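Local coordinates for N-terminal acetyltransferase B complex subunit MDM20 (Candida albicans, PDB 5K04), which serves as the non-catalytic subunit of the NatB N-terminal acetyltransferase complex, probably holding and positioning the catalytic subunit NAT3, at residues A[275-280]-A[299-304]; A[293-298]-A[319-324]; A[438-443]-A[466-471]; A[460-465]-A[509-514]. All coordinates share one frame; numbering follows the deposited sequence.

Contact 1: A[275-280]-A[299-304]; sequences PTRNIS and ENYYQK
Ser-280 presses its CB against the edge of the Tyr-301 ring, 3.7 Å from CD1. This is the tight, buried part of the contact, and the backbones come closest here. The Ser-280 hydroxyl turns back to its own helix and gives a 2.8 Å bond from OG to Thr-276 O. That oxygen also accepts from Ser-280 N, on the other face of its carbonyl plane. The Arg-277 chain is extended and runs beside Tyr-301, but NE stays 4.0 Å from OH. Asp-314 joins the two, as a salt bridge to Arg-277 and a hydrogen bond to Tyr-301. The outer side is looser. Pro-275 CB meets Lys-304 NZ at 3.6 Å, and both residues are exposed. One water accepts from Asn-300 ND2 and donates to Ser-280 O. The contact joins the start of helix 277-289 to the next helix along the chain, 295-305. Helix 311-315 covers Tyr-301, and Glu-48 of the NAT3 chain salt-bridges Arg-277.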
loop_
_atom_site.group_PDB
_atom_site.type_symbol
_atom_site.label_atom_id
_atom_site.label_comp_id
_atom_site.label_asym_id
_atom_site.label_seq_id
_atom_site.Cartn_x
_atom_site.Cartn_y
_atom_site.Cartn_z
ATOM N N PRO A 275 -8.896 -10.346 -36.313
ATOM C CA PRO A 275 -8.217 -9.056 -36.103
ATOM C C PRO A 275 -8.263 -8.561 -34.662
ATOM O O PRO A 275 -8.460 -7.364 -34.426
ATOM C CB PRO A 275 -8.968 -8.105 -37.048
ATOM C CG PRO A 275 -10.318 -8.723 -37.226
ATOM C CD PRO A 275 -10.144 -10.212 -37.087
ATOM N N THR A 276 -8.060 -9.460 -33.695
ATOM C CA THR A 276 -8.086 -9.061 -32.297
ATOM C C THR A 276 -6.854 -8.224 -31.956
ATOM O O THR A 276 -5.858 -8.198 -32.689
ATOM C CB THR A 276 -8.165 -10.277 -31.364
ATOM O OG1 THR A 276 -6.911 -10.974 -31.329
ATOM C CG2 THR A 276 -9.277 -11.229 -31.810
ATOM N N ARG A 277 -6.960 -7.501 -30.837
ATOM C CA ARG A 277 -5.837 -6.716 -30.336
ATOM C C ARG A 277 -4.605 -7.590 -30.139
ATOM O O ARG A 277 -3.528 -7.295 -30.671
ATOM C CB ARG A 277 -6.230 -6.025 -29.028
ATOM C CG ARG A 277 -5.076 -5.365 -28.261
ATOM C CD ARG A 277 -5.563 -4.181 -27.407
ATOM N NE ARG A 277 -4.505 -3.691 -26.524
ATOM C CZ ARG A 277 -4.241 -4.190 -25.314
ATOM N NH1 ARG A 277 -4.962 -5.193 -24.842
ATOM N NH2 ARG A 277 -3.249 -3.698 -24.579
ATOM N N ASN A 278 -4.752 -8.680 -29.384
ATOM C CA ASN A 278 -3.596 -9.506 -29.046
ATOM C C ASN A 278 -2.947 -10.104 -30.289
ATOM O O ASN A 278 -1.719 -10.226 -30.356
ATOM C CB ASN A 278 -4.010 -10.608 -28.082
ATOM C CG ASN A 278 -4.059 -10.132 -26.630
ATOM O OD1 ASN A 278 -3.554 -9.056 -26.291
ATOM N ND2 ASN A 278 -4.659 -10.947 -25.768
ATOM N N ILE A 279 -3.754 -10.488 -31.279
ATOM C CA ILE A 279 -3.195 -11.063 -32.497
ATOM C C ILE A 279 -2.536 -9.976 -33.341
ATOM O O ILE A 279 -1.529 -10.222 -34.015
ATOM C CB ILE A 279 -4.291 -11.809 -33.281
ATOM C CG1 ILE A 279 -4.697 -13.081 -32.547
ATOM C CG2 ILE A 279 -3.857 -12.107 -34.729
ATOM C CD1 ILE A 279 -5.862 -13.791 -33.220
ATOM N N SER A 280 -3.069 -8.752 -33.293
ATOM C CA SER A 280 -2.472 -7.658 -34.048
ATOM C C SER A 280 -1.094 -7.316 -33.508
ATOM O O SER A 280 -0.154 -7.103 -34.278
ATOM C CB SER A 280 -3.396 -6.448 -34.010
ATOM O OG SER A 280 -4.584 -6.731 -34.722
ATOM N N GLU A 299 1.859 -0.718 -38.890
ATOM C CA GLU A 299 0.831 0.076 -39.558
ATOM C C GLU A 299 -0.547 -0.568 -39.419
ATOM O O GLU A 299 -1.546 0.131 -39.229
ATOM C CB GLU A 299 1.207 0.273 -41.031
ATOM C CG GLU A 299 2.380 1.236 -41.254
ATOM C CD GLU A 299 2.978 1.148 -42.660
ATOM O OE1 GLU A 299 2.446 0.384 -43.498
ATOM O OE2 GLU A 299 3.987 1.842 -42.927
ATOM N N ASN A 300 -0.616 -1.904 -39.489
ATOM C CA ASN A 300 -1.906 -2.588 -39.401
ATOM C C ASN A 300 -2.482 -2.492 -37.990
ATOM O O ASN A 300 -3.695 -2.336 -37.820
ATOM C CB ASN A 300 -1.760 -4.045 -39.855
ATOM C CG ASN A 300 -2.980 -4.924 -39.489
ATOM O OD1 ASN A 300 -3.987 -4.929 -40.203
ATOM N ND2 ASN A 300 -2.871 -5.691 -38.381
ATOM N N TYR A 301 -1.631 -2.575 -36.964
ATOM C CA TYR A 301 -2.128 -2.377 -35.605
ATOM C C TYR A 301 -2.656 -0.961 -35.428
ATOM O O TYR A 301 -3.733 -0.758 -34.856
ATOM C CB TYR A 301 -1.042 -2.670 -34.564
ATOM C CG TYR A 301 -1.536 -2.354 -33.172
ATOM C CD1 TYR A 301 -2.248 -3.297 -32.433
ATOM C CD2 TYR A 301 -1.340 -1.091 -32.610
ATOM C CE1 TYR A 301 -2.733 -2.989 -31.162
ATOM C CE2 TYR A 301 -1.821 -0.782 -31.352
ATOM C CZ TYR A 301 -2.515 -1.725 -30.630
ATOM O OH TYR A 301 -2.983 -1.399 -29.378
ATOM N N TYR A 302 -1.913 0.029 -35.934
ATOM C CA TYR A 302 -2.295 1.427 -35.777
ATOM C C TYR A 302 -3.619 1.724 -36.476
ATOM O O TYR A 302 -4.444 2.488 -35.960
ATOM C CB TYR A 302 -1.184 2.336 -36.318
ATOM C CG TYR A 302 -1.560 3.809 -36.364
ATOM C CD1 TYR A 302 -1.340 4.633 -35.275
ATOM C CD2 TYR A 302 -2.150 4.368 -37.487
ATOM C CE1 TYR A 302 -1.685 5.976 -35.298
ATOM C CE2 TYR A 302 -2.506 5.726 -37.520
ATOM C CZ TYR A 302 -2.270 6.517 -36.423
ATOM O OH TYR A 302 -2.611 7.844 -36.435
ATOM N N GLN A 303 -3.835 1.144 -37.660
ATOM C CA GLN A 303 -5.065 1.416 -38.399
ATOM C C GLN A 303 -6.276 0.862 -37.674
ATOM O O GLN A 303 -7.368 1.434 -37.754
ATOM C CB GLN A 303 -4.990 0.822 -39.810
ATOM C CG GLN A 303 -3.958 1.489 -40.729
ATOM C CD GLN A 303 -4.201 2.985 -40.927
ATOM O OE1 GLN A 303 -5.342 3.450 -40.921
ATOM N NE2 GLN A 303 -3.118 3.743 -41.100
ATOM N N LYS A 304 -6.097 -0.248 -36.968
ATOM C CA LYS A 304 -7.189 -0.856 -36.232
ATOM C C LYS A 304 -7.403 -0.212 -34.870
ATOM O O LYS A 304 -8.534 -0.207 -34.374
ATOM C CB LYS A 304 -6.928 -2.354 -36.074
ATOM C CG LYS A 304 -6.918 -3.093 -37.397
ATOM C CD LYS A 304 -6.675 -4.579 -37.217
ATOM C CE LYS A 304 -7.050 -5.329 -38.485
ATOM N NZ LYS A 304 -8.472 -5.052 -38.870
HETATM O O HOH W 1 -0.778 -5.961 -36.829
#

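Contact 2: A[293-298]-A[319-324]; sequences NIETSV and ELPTSF
Val-298 sets CG1 over the centre of one face of the Phe-324 ring, 3.8 Å from the centroid and 11° off the normal. This is a CH-pi contact. Tyr-302 and Phe-346 also pack on this ring, both in edge-to-face pairs. With chi1 at 160°, Val-298 has CG1 anti to the backbone N, and its other branch, CG2, meets Leu-320 CD2 at 3.8 Å. One valine thus serves both the ring and the leucine. Farther out, Glu-295 lays its CG against Pro-321 CG at 3.4 Å. Its chain then extends past the proline, and OE2 accepts a hydrogen bond from Ser-323 OG. The modelled length of that bond is very short and therefore doubtful. Ile-294 CD1 approaches Glu-319 O at 3.9 Å. The first turn of helix 295-305 is in this way joined to the loop entering helix 322-326, where Pro-321 is the N-cap residue. Ile-284 of helix 277-289 packs on Ile-294 and Val-298.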
loop_
_atom_site.group_PDB
_atom_site.type_symbol
_atom_site.label_atom_id
_atom_site.label_comp_id
_atom_site.label_asym_id
_atom_site.label_seq_id
_atom_site.Cartn_x
_atom_site.Cartn_y
_atom_site.Cartn_z
ATOM N N ASN A 293 10.658 -7.604 -41.247
ATOM C CA ASN A 293 10.441 -6.173 -41.109
ATOM C C ASN A 293 9.172 -5.871 -40.315
ATOM O O ASN A 293 8.095 -6.395 -40.610
ATOM C CB ASN A 293 10.364 -5.520 -42.482
ATOM C CG ASN A 293 9.745 -4.149 -42.424
ATOM O OD1 ASN A 293 8.599 -3.952 -42.838
ATOM N ND2 ASN A 293 10.489 -3.191 -41.884
ATOM N N ILE A 294 9.308 -4.978 -39.332
ATOM C CA ILE A 294 8.232 -4.617 -38.412
ATOM C C ILE A 294 7.123 -3.788 -39.071
ATOM O O ILE A 294 5.977 -3.814 -38.608
ATOM C CB ILE A 294 8.879 -3.858 -37.233
ATOM C CG1 ILE A 294 9.994 -4.700 -36.614
ATOM C CG2 ILE A 294 7.895 -3.522 -36.151
ATOM C CD1 ILE A 294 10.695 -4.023 -35.447
ATOM N N GLU A 295 7.427 -3.104 -40.178
ATOM C CA GLU A 295 6.671 -1.922 -40.598
ATOM C C GLU A 295 5.190 -2.210 -40.831
ATOM O O GLU A 295 4.320 -1.528 -40.279
ATOM C CB GLU A 295 7.290 -1.339 -41.869
ATOM C CG GLU A 295 8.140 -0.128 -41.640
ATOM C CD GLU A 295 8.359 0.644 -42.909
ATOM O OE1 GLU A 295 9.138 0.165 -43.758
ATOM O OE2 GLU A 295 7.729 1.714 -43.067
ATOM N N THR A 296 4.886 -3.177 -41.701
ATOM C CA THR A 296 3.501 -3.371 -42.126
ATOM C C THR A 296 2.613 -3.792 -40.960
ATOM O O THR A 296 1.450 -3.380 -40.877
ATOM C CB THR A 296 3.431 -4.404 -43.253
ATOM O OG1 THR A 296 3.494 -5.720 -42.699
ATOM C CG2 THR A 296 4.602 -4.233 -44.177
ATOM N N SER A 297 3.141 -4.607 -40.042
ATOM C CA SER A 297 2.324 -5.032 -38.912
ATOM C C SER A 297 2.173 -3.927 -37.869
ATOM O O SER A 297 1.175 -3.908 -37.143
ATOM C CB SER A 297 2.889 -6.313 -38.290
ATOM O OG SER A 297 4.284 -6.413 -38.464
ATOM N N VAL A 298 3.122 -2.988 -37.798
ATOM C CA VAL A 298 2.908 -1.801 -36.974
ATOM C C VAL A 298 1.807 -0.938 -37.573
ATOM O O VAL A 298 0.915 -0.459 -36.862
ATOM C CB VAL A 298 4.214 -1.003 -36.809
ATOM C CG1 VAL A 298 3.916 0.440 -36.394
ATOM C CG2 VAL A 298 5.092 -1.650 -35.782
ATOM N N GLU A 319 10.487 -0.882 -31.218
ATOM C CA GLU A 319 11.339 0.103 -31.876
ATOM C C GLU A 319 10.663 0.455 -33.190
ATOM O O GLU A 319 10.722 -0.304 -34.162
ATOM C CB GLU A 319 12.754 -0.428 -32.072
ATOM C CG GLU A 319 13.767 0.211 -31.120
ATOM C CD GLU A 319 15.090 -0.533 -31.075
ATOM O OE1 GLU A 319 15.182 -1.541 -30.336
ATOM O OE2 GLU A 319 16.035 -0.113 -31.784
ATOM N N LEU A 320 10.001 1.595 -33.203
ATOM C CA LEU A 320 9.166 1.943 -34.330
ATOM C C LEU A 320 10.012 2.510 -35.465
ATOM O O LEU A 320 10.926 3.303 -35.226
ATOM C CB LEU A 320 8.104 2.939 -33.895
ATOM C CG LEU A 320 7.254 2.233 -32.831
ATOM C CD1 LEU A 320 6.306 3.186 -32.113
ATOM C CD2 LEU A 320 6.502 1.053 -33.450
ATOM N N PRO A 321 9.741 2.102 -36.699
ATOM C CA PRO A 321 10.488 2.648 -37.837
ATOM C C PRO A 321 10.212 4.136 -38.015
ATOM O O PRO A 321 9.101 4.616 -37.779
ATOM C CB PRO A 321 9.973 1.827 -39.024
ATOM C CG PRO A 321 8.621 1.338 -38.580
ATOM C CD PRO A 321 8.737 1.106 -37.109
ATOM N N THR A 322 11.246 4.870 -38.440
ATOM C CA THR A 322 11.114 6.313 -38.620
ATOM C C THR A 322 10.146 6.673 -39.748
ATOM O O THR A 322 9.641 7.798 -39.784
ATOM C CB THR A 322 12.498 6.938 -38.859
ATOM O OG1 THR A 322 13.129 6.306 -39.979
ATOM C CG2 THR A 322 13.385 6.767 -37.625
ATOM N N SER A 323 9.845 5.729 -40.639
ATOM C CA SER A 323 8.846 5.970 -41.677
ATOM C C SER A 323 7.431 6.030 -41.101
ATOM O O SER A 323 6.616 6.855 -41.534
ATOM C CB SER A 323 8.937 4.878 -42.739
ATOM O OG SER A 323 8.720 3.602 -42.164
ATOM N N PHE A 324 7.112 5.141 -40.152
ATOM C CA PHE A 324 5.780 5.142 -39.548
ATOM C C PHE A 324 5.510 6.449 -38.824
ATOM O O PHE A 324 4.436 7.046 -38.973
ATOM C CB PHE A 324 5.639 3.960 -38.586
ATOM C CG PHE A 324 4.507 4.110 -37.596
ATOM C CD1 PHE A 324 3.192 3.869 -37.976
ATOM C CD2 PHE A 324 4.763 4.481 -36.282
ATOM C CE1 PHE A 324 2.155 4.005 -37.063
ATOM C CE2 PHE A 324 3.733 4.616 -35.365
ATOM C CZ PHE A 324 2.425 4.379 -35.753
#

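Contact 3: A[438-443]-A[466-471]; sequences RMTQHE and YRFYLT
Phe-468 reaches from helix 456-485 into the turn that starts helix 440-445. Its CB lies 4.1 Å from Met-439 SD. Next along the ring, CD1 meets the same sulfur at 3.4 Å, a Met-aromatic contact at the ring edge. CD2, on the other side, lies 3.9 Å from His-442 CB. The Met-439 carbonyl lies over one face of the ring, though its modelled closeness is doubtful. CE2 comes to 3.9 Å from Glu-443 N. At the tip, CZ approaches Glu-443 CB at 4.1 Å. Beside this packing, Tyr-469 OH donates to Glu-443 OE1 at 2.7 Å. The hydroxyl meets the anti side of the carboxylate, 30° out of its plane. Ser-505 also binds OE1, and Asn-549 binds OE2. Just before the turn, Arg-438 hydrogen-bonds Asn-26 and Asn-28 of the NAT3 chain, so this element also faces the catalytic subunit. The carboxylate is thus gripped by three neutral donors in a buried contact, an environment that would favour the charged form.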
loop_
_atom_site.group_PDB
_atom_site.type_symbol
_atom_site.label_atom_id
_atom_site.label_comp_id
_atom_site.label_asym_id
_atom_site.label_seq_id
_atom_site.Cartn_x
_atom_site.Cartn_y
_atom_site.Cartn_z
ATOM N N ARG A 438 -9.847 5.559 0.772
ATOM C CA ARG A 438 -10.250 4.853 1.973
ATOM C C ARG A 438 -9.395 3.604 2.112
ATOM O O ARG A 438 -8.851 3.084 1.131
ATOM C CB ARG A 438 -11.745 4.503 1.952
ATOM C CG ARG A 438 -12.107 3.402 0.985
ATOM C CD ARG A 438 -13.586 3.050 1.063
ATOM N NE ARG A 438 -13.975 2.576 2.386
ATOM C CZ ARG A 438 -13.916 1.308 2.789
ATOM N NH1 ARG A 438 -13.480 0.361 1.969
ATOM N NH2 ARG A 438 -14.291 0.992 4.026
ATOM N N MET A 439 -9.260 3.148 3.356
ATOM C CA MET A 439 -8.591 1.888 3.679
ATOM C C MET A 439 -7.183 1.882 3.071
ATOM O O MET A 439 -6.417 2.830 3.292
ATOM C CB MET A 439 -9.524 0.745 3.266
ATOM C CG MET A 439 -10.701 0.544 4.305
ATOM S SD MET A 439 -10.019 0.237 5.945
ATOM C CE MET A 439 -11.415 0.621 6.954
ATOM N N THR A 440 -6.801 0.849 2.318
ATOM C CA THR A 440 -5.411 0.671 1.924
ATOM C C THR A 440 -4.870 1.850 1.107
ATOM O O THR A 440 -3.661 2.118 1.125
ATOM C CB THR A 440 -5.284 -0.641 1.154
ATOM O OG1 THR A 440 -5.747 -1.701 1.993
ATOM C CG2 THR A 440 -3.818 -0.903 0.709
ATOM N N GLN A 441 -5.744 2.599 0.433
ATOM C CA GLN A 441 -5.277 3.776 -0.296
ATOM C C GLN A 441 -4.641 4.809 0.635
ATOM O O GLN A 441 -3.772 5.569 0.201
ATOM C CB GLN A 441 -6.429 4.392 -1.079
ATOM C CG GLN A 441 -7.068 3.445 -2.085
ATOM C CD GLN A 441 -8.116 4.143 -2.924
ATOM O OE1 GLN A 441 -9.088 4.682 -2.396
ATOM N NE2 GLN A 441 -7.905 4.171 -4.234
ATOM N N HIS A 442 -5.046 4.851 1.915
ATOM C CA HIS A 442 -4.357 5.737 2.858
ATOM C C HIS A 442 -2.897 5.337 3.009
ATOM O O HIS A 442 -2.022 6.197 3.110
ATOM C CB HIS A 442 -5.037 5.733 4.227
ATOM C CG HIS A 442 -6.399 6.350 4.240
ATOM N ND1 HIS A 442 -6.635 7.641 3.828
ATOM C CD2 HIS A 442 -7.596 5.859 4.640
ATOM C CE1 HIS A 442 -7.920 7.921 3.970
ATOM N NE2 HIS A 442 -8.524 6.858 4.466
ATOM N N GLU A 443 -2.611 4.028 3.004
ATOM C CA GLU A 443 -1.226 3.595 3.154
ATOM C C GLU A 443 -0.384 4.024 1.958
ATOM O O GLU A 443 0.806 4.324 2.116
ATOM C CB GLU A 443 -1.166 2.077 3.380
ATOM C CG GLU A 443 0.177 1.434 3.071
ATOM C CD GLU A 443 1.245 1.712 4.113
ATOM O OE1 GLU A 443 0.903 2.149 5.234
ATOM O OE2 GLU A 443 2.431 1.469 3.804
ATOM N N TYR A 466 -5.626 6.513 11.120
ATOM C CA TYR A 466 -5.034 5.546 12.045
ATOM C C TYR A 466 -5.987 4.389 12.351
ATOM O O TYR A 466 -5.537 3.250 12.530
ATOM C CB TYR A 466 -4.605 6.218 13.354
ATOM C CG TYR A 466 -3.923 5.210 14.246
ATOM C CD1 TYR A 466 -2.597 4.848 14.027
ATOM C CD2 TYR A 466 -4.610 4.578 15.275
ATOM C CE1 TYR A 466 -1.960 3.882 14.820
ATOM C CE2 TYR A 466 -3.985 3.615 16.076
ATOM C CZ TYR A 466 -2.663 3.270 15.843
ATOM O OH TYR A 466 -2.048 2.306 16.628
ATOM N N ARG A 467 -7.303 4.653 12.416
ATOM C CA ARG A 467 -8.257 3.568 12.656
ATOM C C ARG A 467 -8.308 2.586 11.490
ATOM O O ARG A 467 -8.602 1.404 11.697
ATOM C CB ARG A 467 -9.650 4.132 12.955
ATOM C CG ARG A 467 -9.725 4.814 14.322
ATOM C CD ARG A 467 -11.121 5.305 14.653
ATOM N NE ARG A 467 -11.149 6.005 15.941
ATOM C CZ ARG A 467 -11.423 7.297 16.084
ATOM N NH1 ARG A 467 -11.707 8.027 15.013
ATOM N NH2 ARG A 467 -11.418 7.856 17.292
ATOM N N PHE A 468 -8.029 3.051 10.266
ATOM C CA PHE A 468 -7.853 2.130 9.149
ATOM C C PHE A 468 -6.701 1.172 9.435
ATOM O O PHE A 468 -6.825 -0.041 9.245
ATOM C CB PHE A 468 -7.602 2.905 7.839
ATOM C CG PHE A 468 -6.526 2.284 6.975
ATOM C CD1 PHE A 468 -6.757 1.086 6.303
ATOM C CD2 PHE A 468 -5.281 2.883 6.855
ATOM C CE1 PHE A 468 -5.770 0.497 5.537
ATOM C CE2 PHE A 468 -4.285 2.298 6.081
ATOM C CZ PHE A 468 -4.525 1.099 5.426
ATOM N N TYR A 469 -5.573 1.715 9.914
ATOM C CA TYR A 469 -4.425 0.886 10.284
ATOM C C TYR A 469 -4.791 -0.140 11.357
ATOM O O TYR A 469 -4.381 -1.306 11.276
ATOM C CB TYR A 469 -3.268 1.784 10.744
ATOM C CG TYR A 469 -2.531 2.455 9.593
ATOM C CD1 TYR A 469 -1.665 1.724 8.795
ATOM C CD2 TYR A 469 -2.700 3.803 9.304
ATOM C CE1 TYR A 469 -0.979 2.298 7.748
ATOM C CE2 TYR A 469 -2.005 4.405 8.229
ATOM C CZ TYR A 469 -1.146 3.629 7.460
ATOM O OH TYR A 469 -0.445 4.142 6.389
ATOM N N LEU A 470 -5.568 0.271 12.363
ATOM C CA LEU A 470 -6.024 -0.674 13.384
ATOM C C LEU A 470 -6.900 -1.764 12.778
ATOM O O LEU A 470 -6.796 -2.938 13.148
ATOM C CB LEU A 470 -6.809 0.072 14.460
ATOM C CG LEU A 470 -6.072 0.907 15.490
ATOM C CD1 LEU A 470 -7.083 1.600 16.416
ATOM C CD2 LEU A 470 -5.156 -0.004 16.281
ATOM N N THR A 471 -7.778 -1.379 11.846
ATOM C CA THR A 471 -8.699 -2.314 11.204
ATOM C C THR A 471 -7.964 -3.291 10.282
ATOM O O THR A 471 -8.229 -4.500 10.299
ATOM C CB THR A 471 -9.745 -1.503 10.434
ATOM O OG1 THR A 471 -10.558 -0.787 11.373
ATOM C CG2 THR A 471 -10.620 -2.399 9.551
#

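Contact 4: A[460-465]-A[509-514]; sequences DAWVDI and NFTVAK
Two helices of the alpha-helical repeat-like fold, whose family belongs to the TPR clan, pack here in a roughly antiparallel pair. The short segments 460-465 and 509-514 run at 149° to each other, with axes 9.5 Å apart at closest approach. Trp-462 makes most of the contact from its side. Its chi1 of -79° turns CG beside the backbone N, and the indole reaches across to helix 506-521. Lys-514 sets CG over one indole face. This atom sits 3.6 Å from the centroid of the five-membered ring, a CH-pi contact. The lysine bends at chi2, and its CE lies 3.8 Å from Trp-462 NE1. Beyond the ring, Lys-514 NZ is held by the backbone oxygens of Thr-450 and Thr-452. CG therefore sits on the ring while the charged end finds polar partners in the loop. Phe-510 meets the far corner of the indole, with CE2 3.6 Å from Trp-462 CH2. The two rings are steeply inclined, with planes at 79°. Thr-511 stands at the indole edge. Its hydroxyl bonds Ser-507 O in its own helix and Asn-446 ND2. That same OG1 also touches two carbons of helix 456-485, lying 3.8 Å from Trp-462 CZ3 and 3.8 Å from Ile-465 CG2.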
loop_
_atom_site.group_PDB
_atom_site.type_symbol
_atom_site.label_atom_id
_atom_site.label_comp_id
_atom_site.label_asym_id
_atom_site.label_seq_id
_atom_site.Cartn_x
_atom_site.Cartn_y
_atom_site.Cartn_z
ATOM N N ASP A 460 -8.743 15.008 13.482
ATOM C CA ASP A 460 -9.747 13.951 13.500
ATOM C C ASP A 460 -9.693 13.106 12.235
ATOM O O ASP A 460 -9.948 11.899 12.280
ATOM C CB ASP A 460 -11.137 14.561 13.690
ATOM C CG ASP A 460 -11.308 15.224 15.066
ATOM O OD1 ASP A 460 -10.764 14.693 16.058
ATOM O OD2 ASP A 460 -11.996 16.270 15.149
ATOM N N ALA A 461 -9.343 13.712 11.105
ATOM C CA ALA A 461 -9.166 12.937 9.880
ATOM C C ALA A 461 -7.967 11.998 9.991
ATOM O O ALA A 461 -8.028 10.839 9.559
ATOM C CB ALA A 461 -9.012 13.874 8.683
ATOM N N TRP A 462 -6.870 12.480 10.586
ATOM C CA TRP A 462 -5.698 11.626 10.778
ATOM C C TRP A 462 -5.988 10.455 11.712
ATOM O O TRP A 462 -5.526 9.336 11.476
ATOM C CB TRP A 462 -4.536 12.446 11.324
ATOM C CG TRP A 462 -3.851 13.236 10.268
ATOM C CD1 TRP A 462 -3.889 14.595 10.097
ATOM C CD2 TRP A 462 -3.025 12.723 9.222
ATOM N NE1 TRP A 462 -3.126 14.952 9.012
ATOM C CE2 TRP A 462 -2.591 13.823 8.451
ATOM C CE3 TRP A 462 -2.608 11.442 8.859
ATOM C CZ2 TRP A 462 -1.757 13.681 7.353
ATOM C CZ3 TRP A 462 -1.777 11.297 7.739
ATOM C CH2 TRP A 462 -1.360 12.411 7.010
ATOM N N VAL A 463 -6.728 10.703 12.796
ATOM C CA VAL A 463 -7.122 9.618 13.690
ATOM C C VAL A 463 -7.946 8.595 12.923
ATOM O O VAL A 463 -7.815 7.380 13.128
ATOM C CB VAL A 463 -7.894 10.187 14.899
ATOM C CG1 VAL A 463 -8.532 9.082 15.716
ATOM C CG2 VAL A 463 -6.985 11.038 15.770
ATOM N N ASP A 464 -8.789 9.077 12.003
ATOM C CA ASP A 464 -9.585 8.184 11.168
ATOM C C ASP A 464 -8.688 7.327 10.281
ATOM O O ASP A 464 -8.930 6.126 10.106
ATOM C CB ASP A 464 -10.559 9.011 10.330
ATOM C CG ASP A 464 -11.649 8.175 9.717
ATOM O OD1 ASP A 464 -12.470 7.621 10.485
ATOM O OD2 ASP A 464 -11.684 8.074 8.469
ATOM N N ILE A 465 -7.629 7.929 9.739
ATOM C CA ILE A 465 -6.631 7.182 8.988
ATOM C C ILE A 465 -5.959 6.140 9.877
ATOM O O ILE A 465 -5.749 4.993 9.460
ATOM C CB ILE A 465 -5.618 8.159 8.363
ATOM C CG1 ILE A 465 -6.311 9.016 7.307
ATOM C CG2 ILE A 465 -4.467 7.425 7.731
ATOM C CD1 ILE A 465 -5.424 10.010 6.626
ATOM N N ASN A 509 3.831 5.389 10.457
ATOM C CA ASN A 509 4.585 6.182 11.422
ATOM C C ASN A 509 4.420 7.677 11.167
ATOM O O ASN A 509 4.334 8.466 12.113
ATOM C CB ASN A 509 6.040 5.738 11.383
ATOM C CG ASN A 509 6.237 4.388 12.078
ATOM O OD1 ASN A 509 5.879 4.237 13.250
ATOM N ND2 ASN A 509 6.775 3.404 11.356
ATOM N N PHE A 510 4.319 8.074 9.896
ATOM C CA PHE A 510 3.966 9.456 9.594
ATOM C C PHE A 510 2.598 9.811 10.158
ATOM O O PHE A 510 2.407 10.905 10.702
ATOM C CB PHE A 510 3.982 9.704 8.087
ATOM C CG PHE A 510 3.689 11.113 7.745
ATOM C CD1 PHE A 510 4.587 12.103 8.090
ATOM C CD2 PHE A 510 2.509 11.458 7.134
ATOM C CE1 PHE A 510 4.317 13.408 7.815
ATOM C CE2 PHE A 510 2.230 12.766 6.858
ATOM C CZ PHE A 510 3.131 13.746 7.200
ATOM N N THR A 511 1.632 8.892 10.023
ATOM C CA THR A 511 0.299 9.100 10.583
ATOM C C THR A 511 0.366 9.346 12.089
ATOM O O THR A 511 -0.282 10.267 12.598
ATOM C CB THR A 511 -0.592 7.889 10.247
ATOM O OG1 THR A 511 -0.810 7.818 8.830
ATOM C CG2 THR A 511 -1.921 7.983 10.942
ATOM N N VAL A 512 1.176 8.554 12.811
ATOM C CA VAL A 512 1.333 8.745 14.255
ATOM C C VAL A 512 2.062 10.054 14.547
ATOM O O VAL A 512 1.642 10.828 15.416
ATOM C CB VAL A 512 2.060 7.537 14.889
ATOM C CG1 VAL A 512 2.366 7.783 16.375
ATOM C CG2 VAL A 512 1.242 6.238 14.734
ATOM N N ALA A 513 3.146 10.334 13.807
ATOM C CA ALA A 513 3.891 11.581 14.006
ATOM C C ALA A 513 3.002 12.801 13.794
ATOM O O ALA A 513 3.077 13.777 14.550
ATOM C CB ALA A 513 5.078 11.637 13.047
ATOM N N LYS A 514 2.144 12.745 12.769
ATOM C CA LYS A 514 1.267 13.857 12.427
ATOM C C LYS A 514 0.185 14.066 13.485
ATOM O O LYS A 514 -0.156 15.204 13.821
ATOM C CB LYS A 514 0.648 13.595 11.057
ATOM C CG LYS A 514 -0.015 14.790 10.451
ATOM C CD LYS A 514 0.996 15.711 9.780
ATOM C CE LYS A 514 0.242 16.780 8.994
ATOM N NZ LYS A 514 1.153 17.695 8.278
#

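Overall arrangement
The four contacts form two pairs about 42 to 52 Å apart, centre to centre. Contacts 1 and 2 share helix 295-305 and lie far from the centre of the chain. Both are only partly buried. They touch where Tyr-302 packs on Phe-324. Contacts 3 and 4 share helix 456-485, lie near the centre and are buried. They meet through Tyr-469 and Thr-511, and through His-442 and Ile-465. The outer contacts each use one ring, with exposed polar or charged chains at the margin and a bridging water in contact 1. The inner contacts each bring two or more rings together and bury polar ends among them. Contacts 1 and 3 also reach the NAT3 chain, whereas 2 and 4 do not.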